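Local coordinates for protein Niban 2 (Homo sapiens, PDB 7CTP) that may suppress apoptosis and promote melanoma cell invasion, and combines a PH domain with a large, mainly helical body, at residues A[350-355]-A[406-411]; A[189-194]-A[428-433]; A[18-23]-A[242-247]; A[1-6]-A[268-273]; A[32-37]-A[529-534]. All coordinates share one frame; numbering follows the deposited sequence.

Interaction 1: residues A[350-355]-A[406-411]; sequences MVPTSQ and EKMESL
Pro352 presses its ring into the backbone of Lys407 and the turn that follows, the centre of a contact between a proline-kinked turn of helix 342-378 and the loop before helix 422-455. The two chains come close here: the CA atoms of Pro352 and Met408 are 5.2 Å apart. Lacking an N-H, the proline leaves the turn before it one bond short, the source of the kink; its CB and CG face the other segment. Pro352 CB lies 3.2 Å from Lys407 O, a tight carbon-to-oxygen approach, while Pro352 CG meets Leu411 CD1 at 4.1 Å, the two side chains crossing at about a right angle.

Lys407 uses its aliphatic part. CG stands anti to the carbonyl carbon and the chain bends at the next bond (chi2 -60°), which lays it along the helix backbone. Lys407 CG is then 3.9 Å from Gln355 C, and Lys407 CD faces Gln355 CB. The extended Gln355 side chain leaves the helix toward a water that joins both segments. This water donates to Gln355 OE1 at 3.0 Å and accepts from Ser410 OG at 2.7 Å; no direct hydrogen bond crosses the contact.

On the inner side Met408, bent at both chi2 and chi3, curls its SD against the backbone N and CA of Thr353, next to Ala432 and Met436 of helix 422-455. Thr353 OG1 is bonded to Leu349 O, within its own helix, and Met408 CE rests 3.6 Å from that same Thr353 OG1.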
# COMPACT_ATOMS: atom_id res chain seq x y z
N MET A 350 -3.93 6.81 16.84
CA MET A 350 -3.49 5.87 17.86
C MET A 350 -4.61 4.94 18.30
O MET A 350 -4.40 3.74 18.49
CB MET A 350 -2.96 6.64 19.05
CG MET A 350 -3.91 7.50 19.81
SD MET A 350 -3.60 7.62 21.58
CE MET A 350 -4.28 6.06 22.15
N VAL A 351 -5.80 5.49 18.48
CA VAL A 351 -6.90 4.77 19.12
C VAL A 351 -7.29 3.56 18.28
O VAL A 351 -7.21 2.43 18.78
CB VAL A 351 -8.08 5.72 19.40
CG1 VAL A 351 -9.27 4.93 19.94
CG2 VAL A 351 -7.66 6.78 20.39
N PRO A 352 -7.69 3.72 17.00
CA PRO A 352 -8.07 2.51 16.25
C PRO A 352 -6.90 1.57 16.01
O PRO A 352 -7.07 0.35 16.07
CB PRO A 352 -8.62 3.08 14.94
CG PRO A 352 -7.95 4.40 14.80
CD PRO A 352 -7.85 4.93 16.18
N THR A 353 -5.70 2.12 15.75
CA THR A 353 -4.53 1.28 15.50
C THR A 353 -4.24 0.39 16.70
O THR A 353 -3.96 -0.81 16.54
CB THR A 353 -3.31 2.14 15.19
OG1 THR A 353 -3.58 2.99 14.06
CG2 THR A 353 -2.11 1.25 14.88
N SER A 354 -4.26 0.97 17.90
CA SER A 354 -3.95 0.20 19.10
C SER A 354 -5.04 -0.81 19.40
O SER A 354 -4.75 -1.92 19.85
CB SER A 354 -3.72 1.15 20.27
OG SER A 354 -2.59 1.97 20.02
N GLN A 355 -6.31 -0.44 19.16
CA GLN A 355 -7.38 -1.43 19.27
C GLN A 355 -7.14 -2.60 18.33
O GLN A 355 -7.37 -3.76 18.70
CB GLN A 355 -8.73 -0.77 18.99
CG GLN A 355 -9.19 0.17 20.08
CD GLN A 355 -10.47 0.89 19.72
OE1 GLN A 355 -10.90 0.87 18.57
NE2 GLN A 355 -11.07 1.55 20.70
N GLU A 406 -11.31 -4.58 11.15
CA GLU A 406 -12.47 -3.71 11.37
C GLU A 406 -12.16 -2.57 12.34
O GLU A 406 -12.82 -1.52 12.29
CB GLU A 406 -13.65 -4.53 11.90
CG GLU A 406 -14.99 -3.77 11.97
CD GLU A 406 -15.22 -3.06 13.30
OE1 GLU A 406 -14.48 -3.32 14.28
OE2 GLU A 406 -16.16 -2.23 13.36
N LYS A 407 -11.18 -2.75 13.24
CA LYS A 407 -10.86 -1.70 14.20
C LYS A 407 -10.41 -0.42 13.51
O LYS A 407 -10.55 0.68 14.07
CB LYS A 407 -9.79 -2.17 15.19
CG LYS A 407 -10.19 -3.37 16.03
CD LYS A 407 -11.42 -3.07 16.89
CE LYS A 407 -11.63 -4.18 17.93
NZ LYS A 407 -13.02 -4.17 18.48
N MET A 408 -9.89 -0.52 12.28
CA MET A 408 -9.40 0.67 11.59
C MET A 408 -10.49 1.46 10.88
O MET A 408 -10.24 2.60 10.49
CB MET A 408 -8.33 0.31 10.56
CG MET A 408 -7.05 -0.25 11.14
SD MET A 408 -6.34 0.74 12.46
CE MET A 408 -6.14 2.33 11.66
N GLU A 409 -11.69 0.89 10.71
CA GLU A 409 -12.66 1.59 9.89
C GLU A 409 -13.24 2.82 10.57
O GLU A 409 -13.85 3.65 9.89
CB GLU A 409 -13.76 0.63 9.43
CG GLU A 409 -13.26 -0.27 8.31
CD GLU A 409 -13.85 -1.65 8.33
OE1 GLU A 409 -13.12 -2.61 8.00
OE2 GLU A 409 -15.05 -1.79 8.63
N SER A 410 -13.03 2.98 11.87
CA SER A 410 -13.41 4.23 12.54
C SER A 410 -12.36 5.33 12.39
O SER A 410 -12.58 6.44 12.89
CB SER A 410 -13.70 3.97 14.02
OG SER A 410 -12.54 3.53 14.71
N LEU A 411 -11.24 5.06 11.72
CA LEU A 411 -10.20 6.07 11.58
C LEU A 411 -10.72 7.25 10.77
O LEU A 411 -11.29 7.06 9.69
CB LEU A 411 -8.96 5.49 10.90
CG LEU A 411 -7.89 6.53 10.58
CD1 LEU A 411 -7.38 7.17 11.87
CD2 LEU A 411 -6.75 5.94 9.78
O HOH W 1 -12.18 1.15 15.87

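Interaction 2: residues A[189-194]-A[428-433]; sequences CIRHCN and FKQRAQ
Gln430 spans the gap to Arg191 and Asn194, where the C-terminal helix of the PH domain, 176-194, lies across helix 422-455. The local axes cross at -90° and come no nearer than 10.4 Å, a wide separation bridged mainly by polar side chains. Gln430 bends sharply at its second bond (chi2 91°), carrying its amide to the last turn of helix 176-194. There the two ends of the amide have separate tasks. Gln430 NE2 gives a nearly straight bond of 2.9 Å to Arg191 O, in the carbonyl plane and on a lone pair. Gln430 OE1 accepts from Asn194 ND2 at 3.1 Å, the donor standing above the plane of the Gln430 carbonyl; Asn194 OD1 is held by Gly120 N, so both ends of this second amide are engaged.

The Arg191 side chain, bent at chi3, presents one edge of its guanidinium to Gln433. The guanidinium and amide planes are 72° apart, so the side-on grip reaches the oxygen from over one face of the amide. Asp188 pairs with NH2 and Tyr405 forms a cation-pi contact, which together would restrain the guanidinium in this pose. Gln433 NE2 donates to Tyr405 O and to a water. Both nitrogens of the grip converge on Gln433 OE1, Arg191 NE at 2.9 Å and Arg191 NH1 at 3.3 Å.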
# COMPACT_ATOMS: atom_id res chain seq x y z
N CYS A 189 -8.17 -9.40 -0.87
CA CYS A 189 -7.52 -9.35 -2.18
C CYS A 189 -6.98 -7.96 -2.47
O CYS A 189 -5.83 -7.79 -2.90
CB CYS A 189 -8.50 -9.76 -3.28
SG CYS A 189 -8.91 -11.53 -3.35
N ILE A 190 -7.82 -6.94 -2.28
CA ILE A 190 -7.42 -5.56 -2.57
C ILE A 190 -6.26 -5.15 -1.69
O ILE A 190 -5.27 -4.56 -2.15
CB ILE A 190 -8.62 -4.61 -2.40
CG1 ILE A 190 -9.68 -4.88 -3.47
CG2 ILE A 190 -8.13 -3.16 -2.42
CD1 ILE A 190 -11.02 -4.22 -3.16
N ARG A 191 -6.36 -5.44 -0.39
CA ARG A 191 -5.30 -5.06 0.54
C ARG A 191 -3.99 -5.74 0.16
O ARG A 191 -2.92 -5.10 0.19
CB ARG A 191 -5.70 -5.44 1.97
CG ARG A 191 -4.73 -5.02 3.06
CD ARG A 191 -5.15 -5.63 4.41
NE ARG A 191 -6.51 -5.23 4.80
CZ ARG A 191 -7.56 -6.04 4.78
NH1 ARG A 191 -8.76 -5.58 5.13
NH2 ARG A 191 -7.43 -7.31 4.41
N HIS A 192 -4.06 -7.01 -0.22
CA HIS A 192 -2.86 -7.76 -0.59
C HIS A 192 -2.24 -7.20 -1.86
O HIS A 192 -1.02 -6.96 -1.92
CB HIS A 192 -3.21 -9.24 -0.75
CG HIS A 192 -2.02 -10.12 -1.02
ND1 HIS A 192 -1.26 -10.67 -0.01
CD2 HIS A 192 -1.45 -10.52 -2.18
CE1 HIS A 192 -0.28 -11.38 -0.54
NE2 HIS A 192 -0.37 -11.31 -1.86
N CYS A 193 -3.05 -6.97 -2.90
CA CYS A 193 -2.53 -6.43 -4.16
C CYS A 193 -2.05 -5.00 -4.01
O CYS A 193 -1.12 -4.60 -4.72
CB CYS A 193 -3.58 -6.55 -5.27
SG CYS A 193 -4.02 -8.26 -5.70
N ASN A 194 -2.65 -4.21 -3.12
CA ASN A 194 -2.17 -2.84 -2.89
C ASN A 194 -0.76 -2.84 -2.32
O ASN A 194 0.02 -1.92 -2.59
CB ASN A 194 -3.10 -2.09 -1.94
CG ASN A 194 -4.34 -1.57 -2.63
OD1 ASN A 194 -4.43 -1.55 -3.86
ND2 ASN A 194 -5.31 -1.11 -1.83
N PHE A 428 -3.56 5.15 5.40
CA PHE A 428 -3.07 4.74 6.71
C PHE A 428 -3.91 3.62 7.31
O PHE A 428 -3.39 2.83 8.11
CB PHE A 428 -2.97 5.96 7.61
CG PHE A 428 -1.81 6.85 7.25
CD1 PHE A 428 -0.54 6.29 7.10
CD2 PHE A 428 -1.98 8.19 6.99
CE1 PHE A 428 0.54 7.08 6.74
CE2 PHE A 428 -0.90 8.98 6.62
CZ PHE A 428 0.35 8.43 6.50
N LYS A 429 -5.17 3.47 6.89
CA LYS A 429 -5.90 2.25 7.24
C LYS A 429 -5.30 1.03 6.57
O LYS A 429 -5.15 -0.02 7.20
CB LYS A 429 -7.38 2.39 6.88
CG LYS A 429 -8.07 3.51 7.60
CD LYS A 429 -9.50 3.72 7.14
CE LYS A 429 -10.03 2.55 6.33
NZ LYS A 429 -11.42 2.82 5.86
N GLN A 430 -4.94 1.16 5.29
CA GLN A 430 -4.33 0.05 4.56
C GLN A 430 -3.00 -0.35 5.19
O GLN A 430 -2.75 -1.54 5.43
CB GLN A 430 -4.16 0.44 3.09
CG GLN A 430 -3.04 -0.27 2.32
CD GLN A 430 -3.49 -1.55 1.63
OE1 GLN A 430 -4.64 -1.67 1.19
NE2 GLN A 430 -2.57 -2.50 1.49
N ARG A 431 -2.16 0.64 5.51
CA ARG A 431 -0.85 0.32 6.08
C ARG A 431 -1.00 -0.29 7.47
O ARG A 431 -0.31 -1.26 7.79
CB ARG A 431 0.02 1.57 6.14
CG ARG A 431 0.29 2.18 4.77
CD ARG A 431 1.72 2.64 4.60
NE ARG A 431 1.93 3.24 3.28
CZ ARG A 431 2.37 4.48 3.09
NH1 ARG A 431 2.54 4.94 1.85
NH2 ARG A 431 2.64 5.26 4.14
N ALA A 432 -1.90 0.25 8.30
CA ALA A 432 -2.11 -0.33 9.63
C ALA A 432 -2.55 -1.78 9.55
O ALA A 432 -2.10 -2.63 10.33
CB ALA A 432 -3.12 0.50 10.42
N GLN A 433 -3.44 -2.10 8.60
CA GLN A 433 -3.95 -3.46 8.48
C GLN A 433 -2.86 -4.42 8.01
O GLN A 433 -2.77 -5.56 8.48
CB GLN A 433 -5.15 -3.49 7.55
CG GLN A 433 -6.33 -2.72 8.13
CD GLN A 433 -7.52 -2.63 7.20
OE1 GLN A 433 -7.39 -2.74 5.97
NE2 GLN A 433 -8.71 -2.42 7.77
O HOH W 2 -10.91 -2.99 5.87

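Interaction 3: residues A[18-23]-A[242-247]; sequences EKTGKI and EELGPE
Lys19 and Glu247 approach from opposite directions and form the salt bridge of this contact, with Lys19 NZ 2.7 Å from Glu247 OE1. The ammonium meets the oxygen from above the carboxylate plane, 41° out of it. A bend at the last bond of the lysine (chi4 -102°) swings NZ toward the acid, and both residues are exposed.

Van der Waals contacts lie deeper. Ile23 and Leu244 reach toward each other tip to tip, Ile23 CD1 being 3.6 Å from Leu244 CD2. The other branch, Leu244 CD1, touches Lys19 CB and lies 3.6 Å from Thr20 OG1, a hydroxyl bonded to Ile16 O within its own helix. The forked leucine end thus sits among three residues of one helix face. The two helices, 10-48 and 232-252, form a roughly antiparallel pair, with local axes 148° apart in direction and 10.8 Å apart at closest.

The extended chain of Glu243 lies against Ile23, with Glu243 OE2 3.5 Å from Ile23 CG1, while Glu243 OE1 is bonded to the hydroxyl of Tyr215. With an alanine in place of Glu243, the Tyr215 hydroxyl would probably lose its carboxylate partner and one flank of Ile23 its cover.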
# COMPACT_ATOMS: atom_id res chain seq x y z
N GLU A 18 2.45 9.20 -27.14
CA GLU A 18 3.44 10.27 -27.12
C GLU A 18 3.41 11.01 -25.79
O GLU A 18 4.45 11.26 -25.17
CB GLU A 18 3.20 11.23 -28.29
CG GLU A 18 3.65 10.65 -29.63
CD GLU A 18 3.18 11.46 -30.83
OE1 GLU A 18 3.35 10.98 -31.97
OE2 GLU A 18 2.63 12.56 -30.63
N LYS A 19 2.21 11.37 -25.33
CA LYS A 19 2.07 12.06 -24.04
C LYS A 19 2.53 11.17 -22.90
O LYS A 19 3.19 11.64 -21.96
CB LYS A 19 0.63 12.50 -23.82
CG LYS A 19 0.13 13.52 -24.85
CD LYS A 19 -1.36 13.81 -24.67
CE LYS A 19 -1.88 14.77 -25.73
NZ LYS A 19 -2.04 16.15 -25.19
N THR A 20 2.18 9.88 -22.95
CA THR A 20 2.64 8.92 -21.94
C THR A 20 4.16 8.84 -21.91
O THR A 20 4.78 8.82 -20.84
CB THR A 20 2.03 7.55 -22.22
OG1 THR A 20 0.60 7.66 -22.16
CG2 THR A 20 2.52 6.49 -21.21
N GLY A 21 4.78 8.80 -23.09
CA GLY A 21 6.23 8.69 -23.16
C GLY A 21 6.93 9.89 -22.55
O GLY A 21 7.97 9.75 -21.89
N LYS A 22 6.36 11.08 -22.74
CA LYS A 22 6.95 12.28 -22.15
C LYS A 22 6.85 12.26 -20.63
O LYS A 22 7.79 12.65 -19.93
CB LYS A 22 6.28 13.52 -22.74
CG LYS A 22 6.55 13.63 -24.23
CD LYS A 22 5.93 14.86 -24.87
CE LYS A 22 6.16 14.84 -26.38
NZ LYS A 22 5.44 15.94 -27.07
N ILE A 23 5.71 11.78 -20.09
CA ILE A 23 5.57 11.63 -18.65
C ILE A 23 6.57 10.62 -18.11
O ILE A 23 7.21 10.84 -17.08
CB ILE A 23 4.13 11.24 -18.28
CG1 ILE A 23 3.18 12.40 -18.52
CG2 ILE A 23 4.06 10.79 -16.81
CD1 ILE A 23 1.73 11.95 -18.62
N GLU A 242 -3.70 9.83 -14.04
CA GLU A 242 -4.07 11.04 -13.30
C GLU A 242 -3.76 12.29 -14.11
O GLU A 242 -4.56 13.23 -14.15
CB GLU A 242 -3.35 11.07 -11.95
CG GLU A 242 -3.51 12.38 -11.18
CD GLU A 242 -2.68 12.42 -9.90
OE1 GLU A 242 -1.47 12.10 -9.93
OE2 GLU A 242 -3.26 12.76 -8.85
N GLU A 243 -2.63 12.29 -14.79
CA GLU A 243 -2.21 13.48 -15.52
C GLU A 243 -2.97 13.63 -16.83
O GLU A 243 -3.39 14.74 -17.19
CB GLU A 243 -0.70 13.42 -15.77
CG GLU A 243 -0.12 14.69 -16.33
CD GLU A 243 1.38 14.78 -16.18
OE1 GLU A 243 1.93 14.25 -15.18
OE2 GLU A 243 2.02 15.40 -17.06
N LEU A 244 -3.17 12.53 -17.56
CA LEU A 244 -3.75 12.60 -18.90
C LEU A 244 -5.27 12.54 -18.91
O LEU A 244 -5.88 13.02 -19.88
CB LEU A 244 -3.22 11.46 -19.77
CG LEU A 244 -1.73 11.48 -20.07
CD1 LEU A 244 -1.40 10.52 -21.20
CD2 LEU A 244 -1.28 12.91 -20.42
N GLY A 245 -5.89 11.96 -17.88
CA GLY A 245 -7.32 11.79 -17.81
C GLY A 245 -8.15 13.03 -18.08
O GLY A 245 -9.07 13.01 -18.92
N PRO A 246 -7.87 14.14 -17.38
CA PRO A 246 -8.69 15.35 -17.56
C PRO A 246 -8.79 15.83 -19.00
O PRO A 246 -9.89 16.09 -19.48
CB PRO A 246 -7.99 16.37 -16.66
CG PRO A 246 -7.43 15.56 -15.57
CD PRO A 246 -6.94 14.29 -16.24
N GLU A 247 -7.66 15.98 -19.69
CA GLU A 247 -7.75 16.51 -21.05
C GLU A 247 -8.34 15.46 -22.00
O GLU A 247 -9.05 15.81 -22.94
CB GLU A 247 -6.38 17.01 -21.53
CG GLU A 247 -5.40 15.92 -21.81
CD GLU A 247 -3.97 16.40 -22.09
OE1 GLU A 247 -3.73 16.91 -23.21
OE2 GLU A 247 -3.09 16.24 -21.22

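Interaction 4: residues A[1-6]-A[268-273]; sequences GDVLST and IQISDA
Val3 sets CG1 between its backbone N and carbonyl carbon (chi1 53°), and this rotation gives its two methyls separate partners on helix 260-337. CG1 goes to Gln269, which extends its chain fully with CG anti to the backbone N (chi1 -171°). Val3 CG1 stands 3.1 Å from Gln269 OE1. Val3 CG2 meets Ile270 CD1 at 3.8 Å, the two side chains crossing at a slant.

Leu4 sends CD2 into the groove between successive turns. Leu4 CD2 is 3.7 Å from Gln269 O and 3.8 Å from Ala273 CB. If Gln269 were an alanine, Val3 CG1 and Leu4 would likely lose the aliphatic chain and amide that flank them, opening a gap beside the N-terminal turn.

Asp2 is the N-cap of the short helix 3-7, its OD1 accepting from Ser5 N at 2.8 Å and weakly from Leu4 N. Between the segments the joining is by van der Waals packing, part of it against polar atoms of Gln269. The preceding Gly1 is the N-myristoylation site, unmodified in this structure. Behind the contact, Ile270 touches Leu252 of helix 232-252, Ser271 OG bonds to Tyr165 O in the loop between strands 157-162 and 169-173, and Gln269 rests on Glu79, just beyond strand 70-77.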
# COMPACT_ATOMS: atom_id res chain seq x y z
N GLY A 1 -18.88 2.26 -35.94
CA GLY A 1 -18.19 1.25 -35.17
C GLY A 1 -18.37 1.39 -33.68
O GLY A 1 -19.03 2.32 -33.20
N ASP A 2 -17.78 0.45 -32.93
CA ASP A 2 -17.92 0.43 -31.49
C ASP A 2 -17.18 1.62 -30.87
O ASP A 2 -16.54 2.42 -31.55
CB ASP A 2 -17.40 -0.89 -30.92
CG ASP A 2 -15.92 -1.09 -31.15
OD1 ASP A 2 -15.11 -0.42 -30.47
OD2 ASP A 2 -15.56 -1.90 -32.03
N VAL A 3 -17.29 1.72 -29.54
CA VAL A 3 -16.79 2.90 -28.85
C VAL A 3 -15.27 2.98 -28.94
O VAL A 3 -14.70 4.06 -29.12
CB VAL A 3 -17.28 2.91 -27.39
CG1 VAL A 3 -16.92 1.59 -26.71
CG2 VAL A 3 -16.68 4.09 -26.63
N LEU A 4 -14.59 1.84 -28.82
CA LEU A 4 -13.13 1.85 -28.81
C LEU A 4 -12.57 2.08 -30.20
O LEU A 4 -11.59 2.82 -30.37
CB LEU A 4 -12.61 0.54 -28.21
CG LEU A 4 -12.90 0.28 -26.74
CD1 LEU A 4 -12.20 -0.97 -26.25
CD2 LEU A 4 -12.53 1.48 -25.85
N SER A 5 -13.18 1.48 -31.23
CA SER A 5 -12.67 1.67 -32.58
C SER A 5 -12.91 3.09 -33.05
O SER A 5 -12.12 3.63 -33.84
CB SER A 5 -13.32 0.67 -33.54
OG SER A 5 -14.72 0.84 -33.55
N THR A 6 -13.97 3.73 -32.56
CA THR A 6 -14.30 5.09 -32.97
C THR A 6 -13.39 6.11 -32.29
O THR A 6 -12.81 6.97 -32.95
CB THR A 6 -15.76 5.40 -32.66
OG1 THR A 6 -16.59 4.44 -33.31
CG2 THR A 6 -16.11 6.81 -33.14
N ILE A 268 -15.96 4.71 -19.04
CA ILE A 268 -15.29 3.65 -18.28
C ILE A 268 -14.60 2.68 -19.23
O ILE A 268 -13.47 2.24 -18.98
CB ILE A 268 -16.30 2.93 -17.36
CG1 ILE A 268 -16.71 3.85 -16.20
CG2 ILE A 268 -15.70 1.62 -16.84
CD1 ILE A 268 -18.07 3.51 -15.60
N GLN A 269 -15.26 2.34 -20.34
CA GLN A 269 -14.66 1.44 -21.32
C GLN A 269 -13.43 2.06 -21.97
O GLN A 269 -12.40 1.39 -22.15
CB GLN A 269 -15.70 1.06 -22.38
CG GLN A 269 -15.25 -0.04 -23.32
CD GLN A 269 -16.40 -0.66 -24.10
OE1 GLN A 269 -17.49 -0.08 -24.17
NE2 GLN A 269 -16.16 -1.83 -24.67
N ILE A 270 -13.52 3.34 -22.34
CA ILE A 270 -12.38 4.05 -22.92
C ILE A 270 -11.22 4.12 -21.92
O ILE A 270 -10.06 3.88 -22.27
CB ILE A 270 -12.80 5.45 -23.38
CG1 ILE A 270 -13.75 5.35 -24.57
CG2 ILE A 270 -11.55 6.30 -23.73
CD1 ILE A 270 -14.51 6.63 -24.85
N SER A 271 -11.53 4.47 -20.67
CA SER A 271 -10.49 4.61 -19.65
C SER A 271 -9.74 3.30 -19.45
O SER A 271 -8.51 3.29 -19.33
CB SER A 271 -11.11 5.07 -18.34
OG SER A 271 -10.11 5.36 -17.37
N ASP A 272 -10.47 2.18 -19.39
CA ASP A 272 -9.81 0.89 -19.20
C ASP A 272 -8.87 0.58 -20.36
O ASP A 272 -7.78 0.02 -20.14
CB ASP A 272 -10.83 -0.24 -19.07
CG ASP A 272 -10.13 -1.59 -18.90
OD1 ASP A 272 -9.55 -1.84 -17.82
OD2 ASP A 272 -10.11 -2.39 -19.85
N ALA A 273 -9.29 0.88 -21.59
CA ALA A 273 -8.44 0.64 -22.75
C ALA A 273 -7.18 1.49 -22.70
O ALA A 273 -6.09 1.00 -23.00
CB ALA A 273 -9.21 0.90 -24.04

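Interaction 5: residues A[32-37]-A[529-534]; sequences EDQYGV and FILVEN
The amides of Gln34 and Asn534 meet edge to edge, nearly coplanar, their planes 12° apart. Each gives and takes one hydrogen bond, which closes a ring of paired bonds: Asn534 ND2 donates to Gln34 OE1 at 2.9 Å, and Gln34 NE2 donates to Asn534 OD1 at 2.9 Å. The second bond is almost straight at 176°, and both acceptors are met in the carbonyl plane on a lone pair. This reciprocal pairing fixes the rotation of both groups and would not tolerate a flip of one amide alone. Two apolar groups border the pair: Leu531 CD1 is 3.4 Å from Gln34 NE2, and Val37 CG1 is 3.6 Å from Asn534 ND2. The Phe529 ring is met at its edge, in plane, by Gly36 O, 3.6 Å from Phe529 CD1.

Gln34 leaves its helix pointing away from the partner segment; a bend at its second bond (chi2 -52°) brings the amide back to Asn534. Leu531, the N-cap residue of helix 532-555, lays its CD1 against Asp33, Gln34 and Val37. Leu531 CD1 touches Val37 CG2 at 3.6 Å and reaches Asp33 O at the same distance. Val37 CG2 also lies over Phe529 O, where the backbones run closest, with the CA atoms of Val37 and Phe529 4.4 Å apart.

The contact thus fastens helix 10-48 to the linker and first turn of helix 532-555, the last of the chain. Helix 260-337 backs the linker, with Phe529 on Val303 and Ile304 and Lys315 bonded to Phe529 O, while Met214 of helix 204-218 touches both Gln34 and Glu533.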
# COMPACT_ATOMS: atom_id res chain seq x y z
N GLU A 32 16.12 7.87 -11.66
CA GLU A 32 17.56 7.66 -11.72
C GLU A 32 18.29 8.57 -10.75
O GLU A 32 19.28 8.16 -10.12
CB GLU A 32 18.07 7.87 -13.15
CG GLU A 32 17.65 6.76 -14.12
CD GLU A 32 18.39 6.81 -15.45
OE1 GLU A 32 19.64 6.82 -15.45
OE2 GLU A 32 17.71 6.80 -16.50
N ASP A 33 17.81 9.81 -10.57
CA ASP A 33 18.41 10.70 -9.58
C ASP A 33 18.23 10.14 -8.17
O ASP A 33 19.17 10.15 -7.36
CB ASP A 33 17.80 12.10 -9.68
CG ASP A 33 18.39 12.92 -10.81
OD1 ASP A 33 19.41 12.50 -11.40
OD2 ASP A 33 17.83 13.99 -11.12
N GLN A 34 17.03 9.63 -7.86
CA GLN A 34 16.75 9.13 -6.52
C GLN A 34 17.52 7.85 -6.22
O GLN A 34 17.81 7.57 -5.05
CB GLN A 34 15.25 8.85 -6.33
CG GLN A 34 14.37 10.08 -6.08
CD GLN A 34 14.87 10.98 -4.95
OE1 GLN A 34 15.07 10.52 -3.83
NE2 GLN A 34 15.08 12.25 -5.26
N TYR A 35 17.83 7.04 -7.24
CA TYR A 35 18.32 5.69 -6.99
C TYR A 35 19.60 5.71 -6.17
O TYR A 35 19.72 4.98 -5.17
CB TYR A 35 18.54 4.94 -8.30
CG TYR A 35 18.64 3.45 -8.08
CD1 TYR A 35 17.50 2.66 -8.04
CD2 TYR A 35 19.87 2.84 -7.86
CE1 TYR A 35 17.59 1.29 -7.82
CE2 TYR A 35 19.97 1.49 -7.64
CZ TYR A 35 18.83 0.72 -7.63
OH TYR A 35 18.93 -0.64 -7.41
N GLY A 36 20.56 6.54 -6.55
CA GLY A 36 21.82 6.56 -5.83
C GLY A 36 21.70 7.13 -4.43
O GLY A 36 22.48 6.79 -3.54
N VAL A 37 20.73 8.02 -4.22
CA VAL A 37 20.49 8.56 -2.88
C VAL A 37 19.93 7.46 -1.98
O VAL A 37 20.38 7.28 -0.84
CB VAL A 37 19.54 9.77 -2.95
CG1 VAL A 37 19.16 10.24 -1.54
CG2 VAL A 37 20.16 10.92 -3.76
N PHE A 529 24.71 10.71 -5.23
CA PHE A 529 24.42 10.34 -3.85
C PHE A 529 23.89 11.50 -3.02
O PHE A 529 23.41 11.27 -1.91
CB PHE A 529 25.67 9.79 -3.16
CG PHE A 529 26.42 8.83 -4.02
CD1 PHE A 529 25.78 7.72 -4.55
CD2 PHE A 529 27.74 9.07 -4.35
CE1 PHE A 529 26.46 6.85 -5.38
CE2 PHE A 529 28.43 8.19 -5.18
CZ PHE A 529 27.79 7.09 -5.69
N ILE A 530 23.99 12.72 -3.54
CA ILE A 530 23.58 13.93 -2.84
C ILE A 530 22.74 14.76 -3.79
O ILE A 530 23.20 15.12 -4.88
CB ILE A 530 24.79 14.75 -2.35
CG1 ILE A 530 25.69 13.90 -1.44
CG2 ILE A 530 24.31 16.03 -1.65
CD1 ILE A 530 26.96 14.60 -1.01
N LEU A 531 21.51 15.08 -3.38
CA LEU A 531 20.61 15.93 -4.15
C LEU A 531 20.22 17.14 -3.32
O LEU A 531 19.90 17.00 -2.13
CB LEU A 531 19.35 15.16 -4.56
CG LEU A 531 19.54 14.07 -5.61
CD1 LEU A 531 18.29 13.21 -5.76
CD2 LEU A 531 19.90 14.71 -6.94
N VAL A 532 20.24 18.32 -3.94
CA VAL A 532 19.80 19.54 -3.24
C VAL A 532 18.42 19.33 -2.65
O VAL A 532 18.16 19.62 -1.47
CB VAL A 532 19.81 20.75 -4.19
CG1 VAL A 532 19.10 21.92 -3.54
CG2 VAL A 532 21.24 21.13 -4.56
N GLU A 533 17.50 18.79 -3.45
CA GLU A 533 16.12 18.66 -3.00
C GLU A 533 16.01 17.73 -1.80
O GLU A 533 15.32 18.04 -0.83
CB GLU A 533 15.25 18.17 -4.15
CG GLU A 533 13.79 18.20 -3.81
CD GLU A 533 13.18 19.58 -3.87
OE1 GLU A 533 13.68 20.43 -4.64
OE2 GLU A 533 12.17 19.81 -3.16
N ASN A 534 16.66 16.56 -1.86
CA ASN A 534 16.58 15.60 -0.76
C ASN A 534 17.21 16.15 0.51
O ASN A 534 16.72 15.92 1.62
CB ASN A 534 17.27 14.29 -1.13
CG ASN A 534 16.48 13.49 -2.14
OD1 ASN A 534 16.13 13.99 -3.20
ND2 ASN A 534 16.19 12.23 -1.80

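In the fold
Interactions 1 and 2 form one continuous patch, interaction 2 close to the centre of the chain and interaction 1 farther out, their centres about 14 Å apart; Met408 and Leu411 pack on the same stretch of helix 422-455 that receives the PH-domain helix 176-194. Interactions 3 and 4 lie about 17 Å apart, centre to centre, joining helices 3-7 and 10-48 to the successive helices 232-252 and 260-337. Helix 10-48 continues from interaction 3 to interaction 5, about 25 Å away, centre to centre, and there meets the start of the last helix. Interaction 5 thus spans nearly the whole sequence and encloses interactions 1 and 2, so helices from early and late in the chain meet in the helical body.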